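Local structure of putative protease (Parabacteroides distasonis ATCC 8503, 3KD4) at residues 46-51 with 116-121; 448-453 with 484-489; 470-475 with 492-497. The protein is probably an exported protease, though its substrate and mechanism are not established, and it contains two domains of unknown function. All coordinates share one frame; numbering follows the deposited sequence.

Contact 1: 46-51 with 116-121; sequences SFIVYN and YSIITK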
ATOM      1  N   SER A  46      14.823 -16.864   5.274  1.00 18.66           N
ATOM      2  CA  SER A  46      13.752 -16.853   4.317  1.00 17.94           C
ATOM      3  C   SER A  46      12.425 -17.081   5.062  1.00 17.66           C
ATOM      4  O   SER A  46      12.378 -17.795   6.090  1.00 17.24           O
ATOM      5  CB  SER A  46      14.016 -17.897   3.234  1.00 18.36           C
ATOM      6  OG  SER A  46      15.102 -17.510   2.401  1.00 16.63           O
ATOM      7  N   PHE A  47      11.357 -16.482   4.543  1.00 18.11           N
ATOM      8  CA  PHE A  47      10.026 -16.526   5.168  1.00 19.41           C
ATOM      9  C   PHE A  47       9.029 -17.025   4.172  1.00 19.39           C
ATOM     10  O   PHE A  47       8.906 -16.446   3.117  1.00 19.89           O
ATOM     11  CB  PHE A  47       9.634 -15.114   5.616  1.00 20.21           C
ATOM     12  CG  PHE A  47      10.660 -14.474   6.475  1.00 22.12           C
ATOM     13  CD1 PHE A  47      10.651 -14.677   7.841  1.00 24.78           C
ATOM     14  CD2 PHE A  47      11.664 -13.711   5.920  1.00 25.26           C
ATOM     15  CE1 PHE A  47      11.611 -14.082   8.636  1.00 25.26           C
ATOM     16  CE2 PHE A  47      12.627 -13.119   6.727  1.00 25.37           C
ATOM     17  CZ  PHE A  47      12.599 -13.315   8.062  1.00 23.81           C
ATOM     18  N   ILE A  48       8.333 -18.111   4.488  1.00 19.56           N
ATOM     19  CA  ILE A  48       7.373 -18.698   3.540  1.00 19.04           C
ATOM     20  C   ILE A  48       6.009 -18.881   4.185  1.00 18.45           C
ATOM     21  O   ILE A  48       5.861 -19.710   5.058  1.00 16.76           O
ATOM     22  CB  ILE A  48       7.835 -20.093   3.020  1.00 19.83           C
ATOM     23  CG1 ILE A  48       9.256 -20.047   2.436  1.00 18.99           C
ATOM     24  CG2 ILE A  48       6.797 -20.644   1.968  1.00 17.55           C
ATOM     25  CD1 ILE A  48      10.007 -21.429   2.441  1.00 18.13           C
ATOM     26  N   VAL A  49       5.024 -18.132   3.711  1.00 19.22           N
ATOM     27  CA  VAL A  49       3.690 -18.141   4.307  1.00 19.26           C
ATOM     28  C   VAL A  49       2.745 -19.081   3.553  1.00 19.57           C
ATOM     29  O   VAL A  49       2.740 -19.099   2.337  1.00 19.27           O
ATOM     30  CB  VAL A  49       3.137 -16.693   4.331  1.00 19.89           C
ATOM     31  CG1 VAL A  49       1.699 -16.664   4.861  1.00 21.06           C
ATOM     32  CG2 VAL A  49       4.054 -15.781   5.249  1.00 18.42           C
ATOM     33  N   TYR A  50       1.955 -19.887   4.258  1.00 19.42           N
ATOM     34  CA  TYR A  50       0.982 -20.730   3.585  1.00 18.77           C
ATOM     35  C   TYR A  50      -0.145 -21.112   4.503  1.00 19.58           C
ATOM     36  O   TYR A  50      -0.067 -20.931   5.729  1.00 18.01           O
ATOM     37  CB  TYR A  50       1.638 -21.980   2.985  1.00 18.30           C
ATOM     38  CG  TYR A  50       2.233 -22.914   4.015  1.00 18.39           C
ATOM     39  CD1 TYR A  50       3.416 -22.606   4.678  1.00 19.50           C
ATOM     40  CD2 TYR A  50       1.614 -24.117   4.315  1.00 22.35           C
ATOM     41  CE1 TYR A  50       3.952 -23.490   5.660  1.00 21.83           C
ATOM     42  CE2 TYR A  50       2.145 -24.996   5.255  1.00 23.76           C
ATOM     43  CZ  TYR A  50       3.282 -24.667   5.939  1.00 24.25           C
ATOM     44  OH  TYR A  50       3.768 -25.588   6.850  1.00 28.60           O
ATOM     45  N   ASN A  51      -1.207 -21.646   3.894  1.00 19.51           N
ATOM     46  CA  ASN A  51      -2.383 -22.056   4.649  1.00 18.65           C
ATOM     47  C   ASN A  51      -2.500 -23.574   4.659  1.00 18.48           C
ATOM     48  O   ASN A  51      -2.929 -24.175   3.669  1.00 17.96           O
ATOM     49  CB  ASN A  51      -3.619 -21.429   4.003  1.00 18.90           C
ATOM     50  CG  ASN A  51      -4.897 -21.733   4.768  1.00 17.62           C
ATOM     51  OD1 ASN A  51      -4.896 -22.532   5.667  1.00 17.02           O
ATOM     52  ND2 ASN A  51      -5.982 -21.100   4.390  1.00 19.34           N
ATOM     53  N   TYR A 116      11.784 -24.406  -3.127  1.00 13.45           N
ATOM     54  CA  TYR A 116      10.615 -24.978  -2.467  1.00 14.30           C
ATOM     55  C   TYR A 116       9.377 -24.882  -3.325  1.00 13.77           C
ATOM     56  O   TYR A 116       9.303 -24.036  -4.245  1.00 13.12           O
ATOM     57  CB  TYR A 116      10.339 -24.308  -1.113  1.00 14.26           C
ATOM     58  CG  TYR A 116       9.843 -22.895  -1.203  1.00 15.70           C
ATOM     59  CD1 TYR A 116      10.722 -21.829  -1.217  1.00 14.75           C
ATOM     60  CD2 TYR A 116       8.476 -22.622  -1.283  1.00 17.40           C
ATOM     61  CE1 TYR A 116      10.266 -20.506  -1.310  1.00 17.14           C
ATOM     62  CE2 TYR A 116       8.008 -21.314  -1.367  1.00 18.88           C
ATOM     63  CZ  TYR A 116       8.904 -20.264  -1.392  1.00 19.49           C
ATOM     64  OH  TYR A 116       8.407 -18.983  -1.472  1.00 18.55           O
ATOM     65  N   SER A 117       8.387 -25.700  -2.978  1.00 13.79           N
ATOM     66  CA  SER A 117       7.062 -25.611  -3.568  1.00 14.67           C
ATOM     67  C   SER A 117       5.997 -25.458  -2.513  1.00 15.84           C
ATOM     68  O   SER A 117       6.093 -26.026  -1.406  1.00 16.24           O
ATOM     69  CB  SER A 117       6.703 -26.852  -4.372  1.00 15.11           C
ATOM     70  OG  SER A 117       7.557 -27.038  -5.487  1.00 16.27           O
ATOM     71  N   ILE A 118       4.948 -24.757  -2.897  1.00 15.76           N
ATOM     72  CA  ILE A 118       3.692 -24.738  -2.178  1.00 16.36           C
ATOM     73  C   ILE A 118       2.677 -25.449  -3.091  1.00 16.65           C
ATOM     74  O   ILE A 118       2.458 -25.035  -4.232  1.00 16.32           O
ATOM     75  CB  ILE A 118       3.246 -23.309  -1.885  1.00 16.98           C
ATOM     76  CG1 ILE A 118       4.281 -22.641  -0.957  1.00 17.57           C
ATOM     77  CG2 ILE A 118       1.815 -23.328  -1.284  1.00 16.85           C
ATOM     78  CD1 ILE A 118       4.050 -21.124  -0.741  1.00 22.04           C
ATOM     79  N   ILE A 119       2.094 -26.532  -2.586  1.00 16.79           N
ATOM     80  CA  ILE A 119       1.148 -27.339  -3.329  1.00 16.93           C
ATOM     81  C   ILE A 119      -0.237 -27.092  -2.748  1.00 16.62           C
ATOM     82  O   ILE A 119      -0.455 -27.285  -1.556  1.00 16.60           O
ATOM     83  CB  ILE A 119       1.521 -28.804  -3.262  1.00 17.86           C
ATOM     84  CG1 ILE A 119       2.915 -28.991  -3.895  1.00 20.91           C
ATOM     85  CG2 ILE A 119       0.441 -29.693  -3.987  1.00 14.85           C
ATOM     86  CD1 ILE A 119       3.713 -29.998  -3.223  1.00 25.11           C
ATOM     87  N   THR A 120      -1.154 -26.665  -3.599  1.00 16.15           N
ATOM     88  CA  THR A 120      -2.521 -26.300  -3.171  1.00 17.04           C
ATOM     89  C   THR A 120      -3.491 -27.336  -3.703  1.00 17.80           C
ATOM     90  O   THR A 120      -3.527 -27.621  -4.906  1.00 18.04           O
ATOM     91  CB  THR A 120      -2.891 -24.936  -3.692  1.00 16.74           C
ATOM     92  OG1 THR A 120      -1.930 -23.974  -3.213  1.00 15.26           O
ATOM     93  CG2 THR A 120      -4.276 -24.533  -3.253  1.00 14.86           C
ATOM     94  N   LYS A 121      -4.271 -27.902  -2.805  1.00 18.64           N
ATOM     95  CA  LYS A 121      -5.261 -28.904  -3.177  1.00 20.51           C
ATOM     96  C   LYS A 121      -6.464 -28.296  -3.911  1.00 20.14           C
ATOM     97  O   LYS A 121      -6.672 -27.095  -3.858  1.00 19.22           O
ATOM     98  CB  LYS A 121      -5.658 -29.717  -1.941  1.00 21.41           C
ATOM     99  CG  LYS A 121      -6.592 -29.037  -0.972  1.00 25.25           C
ATOM    100  CD  LYS A 121      -6.750 -30.004   0.246  1.00 30.58           C
ATOM    101  CE  LYS A 121      -7.992 -29.753   1.065  1.00 33.57           C
ATOM    102  NZ  LYS A 121      -7.975 -30.685   2.256  1.00 37.45           N
TER
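Ile-48 lies on the ring of Tyr-116 where two beta sheets of the DUF3857 region pack face to face, in the manner of a beta sandwich. Strand 45-50 is an outer strand of a three-stranded antiparallel sheet, and strand 111-120 is an inner strand of a larger mixed sheet. The two segments run in the same direction, 6° apart, with axes 9.3 Å from each other, a spacing that is filled by side chains. Each strand bonds its backbone to neighbours in its own sheet: Ile-48 pairs with Met-99, Tyr-116 with Ser-27 and Ser-117 with Lys-58.

The main interaction is CH-pi. Ile-48 CD1 stands over the middle of one face of the Tyr-116 ring, 3.8 Å from its centroid and 12° off the normal. The Tyr-116 chi1 of 70° sets CG between the backbone N and carbonyl carbon, and the ring lies flat beneath the isoleucine. The rest of Ile-48 continues over the same ring toward its hydroxyl end, CG1 lying 3.9 Å from Tyr-116 CZ and CG2 coming down at the rim, 3.6 Å from Tyr-116 CE2. The two side chains slide past one another in opposite directions, with three Ile-48 carbons over or beside the ring.

Looser van der Waals contacts extend the layer. Tyr-50 contributes little more than its CB, 4.5 Å from Ile-118 CG2, because its ring leads away from the other strand and its OH is hydrogen-bonded to Glu-81. From strand 55-65, Leu-57 touches both Ile-48 and Tyr-116, and Gln-55 touches Tyr-50 and Ile-118. Ile-118 reaches across with its longer branch: CD1 ends 3.9 Å from Ile-48 CG2 and equally 3.9 Å from the backbone oxygen Val-49 O.

Contact 2: 448-453 with 484-489; sequences ISKPFG and YSDVRS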
ATOM      1  N   ILE A 448       6.414  32.196  -2.583  1.00 22.86           N
ATOM      2  CA  ILE A 448       7.149  31.386  -3.531  1.00 23.62           C
ATOM      3  C   ILE A 448       6.111  30.709  -4.434  1.00 24.12           C
ATOM      4  O   ILE A 448       5.197  30.028  -3.972  1.00 23.56           O
ATOM      5  CB  ILE A 448       8.095  30.376  -2.839  1.00 23.71           C
ATOM      6  CG1 ILE A 448       8.793  29.532  -3.912  1.00 24.93           C
ATOM      7  CG2 ILE A 448       7.326  29.516  -1.799  1.00 22.87           C
ATOM      8  CD1 ILE A 448       9.988  28.743  -3.429  1.00 26.53           C
ATOM      9  N   SER A 449       6.220  30.967  -5.720  1.00 25.62           N
ATOM     10  CA  SER A 449       5.238  30.502  -6.669  1.00 27.13           C
ATOM     11  C   SER A 449       5.909  29.681  -7.762  1.00 27.31           C
ATOM     12  O   SER A 449       6.891  30.115  -8.371  1.00 27.62           O
ATOM     13  CB  SER A 449       4.526  31.704  -7.270  1.00 27.07           C
ATOM     14  OG  SER A 449       3.348  31.258  -7.882  1.00 31.70           O
ATOM     15  N   LYS A 450       5.384  28.493  -8.010  1.00 27.33           N
ATOM     16  CA  LYS A 450       5.985  27.576  -8.959  1.00 28.13           C
ATOM     17  C   LYS A 450       4.875  27.036  -9.822  1.00 28.11           C
ATOM     18  O   LYS A 450       3.697  27.265  -9.539  1.00 27.97           O
ATOM     19  CB  LYS A 450       6.693  26.419  -8.227  1.00 28.15           C
ATOM     20  CG  LYS A 450       7.956  26.835  -7.460  1.00 30.17           C
ATOM     21  CD  LYS A 450       9.052  27.439  -8.319  1.00 30.98           C
ATOM     22  CE  LYS A 450      10.206  27.868  -7.440  1.00 33.37           C
ATOM     23  NZ  LYS A 450      11.317  28.505  -8.181  1.00 35.92           N
ATOM     24  N   PRO A 451       5.238  26.313 -10.885  1.00 29.18           N
ATOM     25  CA  PRO A 451       4.181  25.853 -11.783  1.00 29.30           C
ATOM     26  C   PRO A 451       3.107  24.973 -11.124  1.00 28.60           C
ATOM     27  O   PRO A 451       1.986  24.990 -11.572  1.00 28.95           O
ATOM     28  CB  PRO A 451       4.949  25.064 -12.848  1.00 29.68           C
ATOM     29  CG  PRO A 451       6.353  25.642 -12.831  1.00 28.78           C
ATOM     30  CD  PRO A 451       6.592  26.035 -11.426  1.00 29.68           C
ATOM     31  N   PHE A 452       3.423  24.252 -10.058  1.00 27.81           N
ATOM     32  CA  PHE A 452       2.454  23.290  -9.522  1.00 27.18           C
ATOM     33  C   PHE A 452       2.075  23.591  -8.079  1.00 26.26           C
ATOM     34  O   PHE A 452       1.423  22.784  -7.425  1.00 25.00           O
ATOM     35  CB  PHE A 452       2.995  21.871  -9.737  1.00 27.19           C
ATOM     36  CG  PHE A 452       3.158  21.520 -11.193  1.00 30.02           C
ATOM     37  CD1 PHE A 452       2.042  21.520 -12.055  1.00 33.72           C
ATOM     38  CD2 PHE A 452       4.417  21.262 -11.733  1.00 33.03           C
ATOM     39  CE1 PHE A 452       2.185  21.246 -13.442  1.00 33.28           C
ATOM     40  CE2 PHE A 452       4.578  20.982 -13.100  1.00 33.22           C
ATOM     41  CZ  PHE A 452       3.454  20.962 -13.953  1.00 33.48           C
ATOM     42  N   GLY A 453       2.429  24.782  -7.589  1.00 24.77           N
ATOM     43  CA  GLY A 453       1.956  25.181  -6.266  1.00 24.27           C
ATOM     44  C   GLY A 453       2.482  26.519  -5.806  1.00 23.38           C
ATOM     45  O   GLY A 453       3.121  27.229  -6.566  1.00 22.49           O
ATOM     46  N   TYR A 484      11.333  18.102  -9.997  1.00 24.55           N
ATOM     47  CA  TYR A 484      11.460  17.869  -8.573  1.00 23.86           C
ATOM     48  C   TYR A 484      11.956  19.093  -7.809  1.00 24.29           C
ATOM     49  O   TYR A 484      11.458  19.389  -6.725  1.00 24.44           O
ATOM     50  CB  TYR A 484      12.352  16.670  -8.353  1.00 23.52           C
ATOM     51  CG  TYR A 484      12.768  16.409  -6.934  1.00 23.52           C
ATOM     52  CD1 TYR A 484      11.877  15.875  -6.006  1.00 24.71           C
ATOM     53  CD2 TYR A 484      14.064  16.689  -6.513  1.00 23.62           C
ATOM     54  CE1 TYR A 484      12.272  15.622  -4.672  1.00 25.60           C
ATOM     55  CE2 TYR A 484      14.470  16.444  -5.191  1.00 24.24           C
ATOM     56  CZ  TYR A 484      13.590  15.887  -4.283  1.00 24.38           C
ATOM     57  OH  TYR A 484      13.998  15.635  -2.984  1.00 23.41           O
ATOM     58  N   SER A 485      12.896  19.837  -8.378  1.00 24.40           N
ATOM     59  CA  SER A 485      13.444  20.977  -7.649  0.50 24.51           C
ATOM     60  C   SER A 485      12.375  22.027  -7.304  1.00 24.39           C
ATOM     61  O   SER A 485      12.346  22.542  -6.181  1.00 24.35           O
ATOM     62  CB  SER A 485      14.612  21.585  -8.418  0.50 24.44           C
ATOM     63  OG  SER A 485      15.744  20.740  -8.302  0.50 24.58           O
ATOM     64  N   ASP A 486      11.479  22.304  -8.243  1.00 24.47           N
ATOM     65  CA  ASP A 486      10.401  23.237  -8.018  1.00 25.28           C
ATOM     66  C   ASP A 486       9.441  22.811  -6.902  1.00 24.70           C
ATOM     67  O   ASP A 486       9.049  23.667  -6.099  1.00 26.49           O
ATOM     68  CB  ASP A 486       9.612  23.487  -9.307  1.00 25.90           C
ATOM     69  CG  ASP A 486      10.388  24.315 -10.320  1.00 28.97           C
ATOM     70  OD1 ASP A 486      11.398  24.967  -9.946  1.00 30.69           O
ATOM     71  OD2 ASP A 486       9.990  24.302 -11.510  1.00 34.63           O
ATOM     72  N   VAL A 487       9.045  21.537  -6.826  1.00 22.67           N
ATOM     73  CA  VAL A 487       8.140  21.138  -5.751  1.00 21.40           C
ATOM     74  C   VAL A 487       8.908  21.032  -4.407  1.00 21.32           C
ATOM     75  O   VAL A 487       8.379  21.338  -3.339  1.00 20.17           O
ATOM     76  CB  VAL A 487       7.314  19.862  -6.076  1.00 21.27           C
ATOM     77  CG1 VAL A 487       8.191  18.663  -6.288  1.00 20.10           C
ATOM     78  CG2 VAL A 487       6.251  19.614  -4.955  1.00 21.65           C
ATOM     79  N   ARG A 488      10.168  20.622  -4.475  1.00 21.75           N
ATOM     80  CA  ARG A 488      10.984  20.553  -3.290  1.00 22.16           C
ATOM     81  C   ARG A 488      11.145  21.943  -2.673  1.00 22.48           C
ATOM     82  O   ARG A 488      11.088  22.093  -1.469  1.00 21.66           O
ATOM     83  CB  ARG A 488      12.336  19.958  -3.616  1.00 22.38           C
ATOM     84  CG  ARG A 488      13.288  19.920  -2.430  1.00 24.34           C
ATOM     85  CD  ARG A 488      14.534  19.280  -2.897  1.00 29.71           C
ATOM     86  NE  ARG A 488      15.557  19.258  -1.873  1.00 35.12           N
ATOM     87  CZ  ARG A 488      16.588  20.108  -1.806  1.00 41.49           C
ATOM     88  NH1 ARG A 488      16.744  21.094  -2.699  1.00 42.32           N
ATOM     89  NH2 ARG A 488      17.483  19.970  -0.826  1.00 42.87           N
ATOM     90  N   SER A 489      11.328  22.959  -3.493  1.00 23.22           N
ATOM     91  CA  SER A 489      11.460  24.305  -2.939  1.00 23.76           C
ATOM     92  C   SER A 489      10.156  24.759  -2.246  1.00 22.91           C
ATOM     93  O   SER A 489      10.219  25.378  -1.209  1.00 21.96           O
ATOM     94  CB  SER A 489      11.969  25.285  -4.000  1.00 24.27           C
ATOM     95  OG  SER A 489      10.963  25.585  -4.944  1.00 29.19           O
TER
HETATM   96  O   HOH W   1      12.759  26.099  -7.898  1.00 50.35           O
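Ile-448 sends its extended branch toward the helix, where CD1 meets Ser-489 OG at 3.6 Å. That hydroxyl is already turned back on its own helix: Ser-489 OG donates to Asp-486 O at 2.9 Å from above the carbonyl plane, 38° out of it. Ile-448 CD1 and Lys-450 CE both lie against this oxygen.

Lys-450 gives the largest share of the first segment's contact. Its chain bends at chi2 (-60°) and crosses the Asp-486 side chain at about a right angle, with CG near the backbone oxygen of Asp-486 and CE 3.5 Å from Ser-489 OG. The ammonium group forms only a long salt bridge, Lys-450 NZ to Asp-486 OD1 at 4.0 Å. A water closes the gap, accepting from Lys-450 NZ at 2.8 Å and donating to Asp-486 OD1 at 2.7 Å; its further bond to Ser-489 OG is weak.

Pro-451 meets the other carboxylate oxygen, its ring carbon CD lying 3.8 Å from Asp-486 OD2, so that Asp-486 is flanked by the last strand residue and the first residue of the turn. From Lys-450 to Gly-453 the chain makes a type I turn, with Lys-450 N bonded to Gly-453 O and a weak return bond. Residues 484-489 run roughly antiparallel to 448-450, at 150°: a helix packed on a two-residue edge hairpin, as in two-layer helix-on-sheet packing.

Contact 3: 470-475 with 492-497; sequences RTIELN and HEWTNP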
ATOM      1  N   ARG A 470      -0.002  31.449   7.165  1.00 21.22           N
ATOM      2  CA  ARG A 470       0.792  30.631   6.246  1.00 21.88           C
ATOM      3  C   ARG A 470      -0.141  29.780   5.403  1.00 22.06           C
ATOM      4  O   ARG A 470      -1.036  29.150   5.953  1.00 22.39           O
ATOM      5  CB  ARG A 470       1.746  29.721   7.023  1.00 21.55           C
ATOM      6  CG  ARG A 470       2.641  30.450   8.039  1.00 23.50           C
ATOM      7  CD  ARG A 470       3.635  29.487   8.615  1.00 24.58           C
ATOM      8  NE  ARG A 470       4.651  29.204   7.607  1.00 26.20           N
ATOM      9  CZ  ARG A 470       5.221  28.026   7.398  1.00 24.26           C
ATOM     10  NH1 ARG A 470       4.868  26.960   8.093  1.00 24.63           N
ATOM     11  NH2 ARG A 470       6.149  27.927   6.466  1.00 25.78           N
ATOM     12  N   THR A 471       0.074  29.774   4.084  1.00 21.84           N
ATOM     13  CA  THR A 471      -0.651  28.922   3.152  1.00 21.68           C
ATOM     14  C   THR A 471       0.288  28.096   2.259  1.00 22.15           C
ATOM     15  O   THR A 471       1.419  28.534   1.922  1.00 21.13           O
ATOM     16  CB  THR A 471      -1.587  29.747   2.230  1.00 22.35           C
ATOM     17  OG1 THR A 471      -0.803  30.427   1.243  1.00 22.83           O
ATOM     18  CG2 THR A 471      -2.372  30.784   3.043  1.00 21.50           C
ATOM     19  N   ILE A 472      -0.158  26.880   1.912  1.00 22.05           N
ATOM     20  CA  ILE A 472       0.493  26.071   0.882  1.00 21.58           C
ATOM     21  C   ILE A 472      -0.553  25.390   0.027  1.00 22.22           C
ATOM     22  O   ILE A 472      -1.555  24.939   0.562  1.00 22.68           O
ATOM     23  CB  ILE A 472       1.484  25.048   1.467  1.00 22.07           C
ATOM     24  CG1 ILE A 472       2.135  24.215   0.330  1.00 21.73           C
ATOM     25  CG2 ILE A 472       0.845  24.152   2.585  1.00 21.53           C
ATOM     26  CD1 ILE A 472       3.328  23.383   0.785  1.00 19.93           C
ATOM     27  N   GLU A 473      -0.346  25.354  -1.292  1.00 21.93           N
ATOM     28  CA  GLU A 473      -1.150  24.504  -2.151  1.00 23.35           C
ATOM     29  C   GLU A 473      -0.213  23.713  -3.041  1.00 22.02           C
ATOM     30  O   GLU A 473       0.771  24.260  -3.560  1.00 22.28           O
ATOM     31  CB  GLU A 473      -2.140  25.302  -2.988  1.00 24.53           C
ATOM     32  CG  GLU A 473      -1.476  26.293  -3.911  1.00 30.27           C
ATOM     33  CD  GLU A 473      -2.469  27.095  -4.754  1.00 38.39           C
ATOM     34  OE1 GLU A 473      -3.540  27.495  -4.223  1.00 42.66           O
ATOM     35  OE2 GLU A 473      -2.152  27.335  -5.944  1.00 42.94           O
ATOM     36  N   LEU A 474      -0.477  22.416  -3.158  1.00 20.51           N
ATOM     37  CA  LEU A 474       0.247  21.579  -4.058  1.00 20.24           C
ATOM     38  C   LEU A 474      -0.795  20.961  -4.996  1.00 20.25           C
ATOM     39  O   LEU A 474      -1.747  20.300  -4.549  1.00 19.57           O
ATOM     40  CB  LEU A 474       1.074  20.537  -3.291  1.00 19.15           C
ATOM     41  CG  LEU A 474       2.187  21.014  -2.363  1.00 20.74           C
ATOM     42  CD1 LEU A 474       2.860  19.806  -1.640  1.00 16.34           C
ATOM     43  CD2 LEU A 474       3.261  21.845  -3.095  1.00 20.77           C
ATOM     44  N   ASN A 475      -0.624  21.208  -6.296  1.00 21.08           N
ATOM     45  CA  ASN A 475      -1.656  20.912  -7.299  1.00 22.03           C
ATOM     46  C   ASN A 475      -1.309  19.817  -8.308  1.00 21.57           C
ATOM     47  O   ASN A 475      -2.003  19.645  -9.268  1.00 21.72           O
ATOM     48  CB  ASN A 475      -1.991  22.179  -8.059  1.00 22.43           C
ATOM     49  CG  ASN A 475      -2.402  23.318  -7.143  1.00 27.98           C
ATOM     50  OD1 ASN A 475      -3.236  23.141  -6.239  1.00 33.71           O
ATOM     51  ND2 ASN A 475      -1.825  24.512  -7.378  1.00 32.59           N
ATOM     52  N   HIS A 492       9.945  22.627   1.068  1.00 23.51           N
ATOM     53  CA  HIS A 492      10.947  23.171   1.965  1.00 24.90           C
ATOM     54  C   HIS A 492      10.548  24.565   2.531  1.00 24.24           C
ATOM     55  O   HIS A 492      10.780  24.859   3.695  1.00 23.91           O
ATOM     56  CB  HIS A 492      12.282  23.218   1.222  1.00 25.15           C
ATOM     57  CG  HIS A 492      13.373  23.902   1.972  1.00 29.91           C
ATOM     58  ND1 HIS A 492      13.968  23.342   3.085  1.00 36.33           N
ATOM     59  CD2 HIS A 492      14.009  25.076   1.751  1.00 33.09           C
ATOM     60  CE1 HIS A 492      14.895  24.166   3.542  1.00 35.75           C
ATOM     61  NE2 HIS A 492      14.950  25.220   2.742  1.00 35.89           N
ATOM     62  N   GLU A 493       9.938  25.410   1.706  1.00 24.39           N
ATOM     63  CA  GLU A 493       9.493  26.726   2.196  1.00 24.48           C
ATOM     64  C   GLU A 493       8.496  26.532   3.326  1.00 23.66           C
ATOM     65  O   GLU A 493       8.531  27.259   4.331  1.00 24.40           O
ATOM     66  CB  GLU A 493       8.893  27.582   1.082  1.00 24.70           C
ATOM     67  CG  GLU A 493       8.579  29.031   1.540  1.00 27.46           C
ATOM     68  CD  GLU A 493       9.419  30.084   0.831  1.00 29.45           C
ATOM     69  OE1 GLU A 493      10.547  29.790   0.425  1.00 30.72           O
ATOM     70  OE2 GLU A 493       8.913  31.209   0.674  1.00 33.39           O
ATOM     71  N   TRP A 494       7.649  25.514   3.195  1.00 22.79           N
ATOM     72  CA  TRP A 494       6.677  25.201   4.232  1.00 22.13           C
ATOM     73  C   TRP A 494       7.310  24.668   5.518  1.00 21.38           C
ATOM     74  O   TRP A 494       6.949  25.116   6.606  1.00 21.68           O
ATOM     75  CB  TRP A 494       5.618  24.206   3.728  1.00 21.78           C
ATOM     76  CG  TRP A 494       4.564  23.983   4.732  1.00 20.43           C
ATOM     77  CD1 TRP A 494       4.449  22.932   5.565  1.00 20.48           C
ATOM     78  CD2 TRP A 494       3.479  24.861   5.036  1.00 19.33           C
ATOM     79  NE1 TRP A 494       3.361  23.094   6.402  1.00 22.95           N
ATOM     80  CE2 TRP A 494       2.733  24.266   6.075  1.00 21.00           C
ATOM     81  CE3 TRP A 494       3.058  26.085   4.525  1.00 19.49           C
ATOM     82  CZ2 TRP A 494       1.581  24.858   6.610  1.00 19.45           C
ATOM     83  CZ3 TRP A 494       1.900  26.681   5.048  1.00 17.95           C
ATOM     84  CH2 TRP A 494       1.173  26.060   6.074  1.00 19.34           C
ATOM     85  N   THR A 495       8.233  23.717   5.395  1.00 21.02           N
ATOM     86  CA  THR A 495       8.713  22.966   6.561  1.00 21.45           C
ATOM     87  C   THR A 495       9.909  23.625   7.256  1.00 21.68           C
ATOM     88  O   THR A 495      10.130  23.375   8.423  1.00 22.02           O
ATOM     89  CB  THR A 495       9.111  21.521   6.213  1.00 21.41           C
ATOM     90  OG1 THR A 495      10.156  21.534   5.223  1.00 21.96           O
ATOM     91  CG2 THR A 495       7.882  20.717   5.670  1.00 18.78           C
ATOM     92  N   ASN A 496      10.687  24.430   6.541  1.00 22.25           N
ATOM     93  CA  ASN A 496      11.913  25.051   7.125  1.00 22.78           C
ATOM     94  C   ASN A 496      11.542  25.849   8.376  1.00 22.56           C
ATOM     95  O   ASN A 496      10.787  26.813   8.284  1.00 21.82           O
ATOM     96  CB  ASN A 496      12.551  25.973   6.099  1.00 23.41           C
ATOM     97  CG  ASN A 496      13.859  26.562   6.559  1.00 26.11           C
ATOM     98  OD1 ASN A 496      14.751  25.838   6.950  1.00 29.48           O
ATOM     99  ND2 ASN A 496      14.012  27.896   6.427  1.00 28.69           N
ATOM    100  N   PRO A 497      12.027  25.430   9.551  1.00 22.44           N
ATOM    101  CA  PRO A 497      11.623  26.047  10.833  1.00 22.39           C
ATOM    102  C   PRO A 497      11.876  27.547  10.910  1.00 21.76           C
ATOM    103  O   PRO A 497      11.098  28.265  11.537  1.00 21.76           O
ATOM    104  CB  PRO A 497      12.502  25.329  11.876  1.00 22.65           C
ATOM    105  CG  PRO A 497      12.964  24.078  11.219  1.00 23.47           C
ATOM    106  CD  PRO A 497      13.000  24.337   9.734  1.00 23.58           C
TER
HETATM  107  O   HOH W   2       7.025  29.880   4.885  1.00 43.20           O
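Trp-494 is clasped between two side chains of the strand. Its CG is anti to the backbone N (chi1 -175°), which carries the indole from the helix to the sheet. Ile-472 CG2 lies over one face, 3.6 Å from the centroid of the Trp-494 six-membered ring. Over the opposite face spreads the Arg-470 guanidinium, its plane 17° from the indole, a cation-pi stack with Arg-470 CZ 4.3 Å from the same centroid. At the indole edge, Trp-494 NE1 is hydrogen-bonded to Asp-402 OD2.

A bend at chi3 (74°) folds Arg-470 back so that both terminal nitrogens grip one backbone oxygen: NH2 donates to Trp-494 O at 2.9 Å and NH1 to Trp-494 O at 3.2 Å. The positive charge thus sits at the helix C-terminus, where it probably offsets the partial negative charge. A water joins Arg-470 NH2 to Glu-493 O.

A leucine in place of Trp-494 would probably strip the guanidinium of its flat aromatic partner, open a gap above Ile-472 and leave Asp-402 without its hydrogen bond from the indole N-H.

Trp-494 also touches strand 423-433, and Glu-493 touches Val-455, so the last turn of helix 481-495 is laid across three adjacent strands.

In the fold
Contacts 2 and 3 share helix 481-495 and the five-stranded sheet beneath it, the first near that sheet's outer edge and the second over its middle. They touch directly: Phe-452 O meets Asn-475 N at 2.8 Å, a probable hydrogen bond, and Ile-448 packs on Glu-493. Depth separates their chemistry: contact 2 at the surface relies on a long, water-bridged charge pair, whereas buried contact 3 uses an aromatic ring, a stacked arginine and direct bonds to a backbone oxygen. Contact 1, partly buried, has its centre about 48 Å from the centre of each of the others, on the opposite side of the chain's centre; there two sheets meet mainly through apolar and CH-pi contacts.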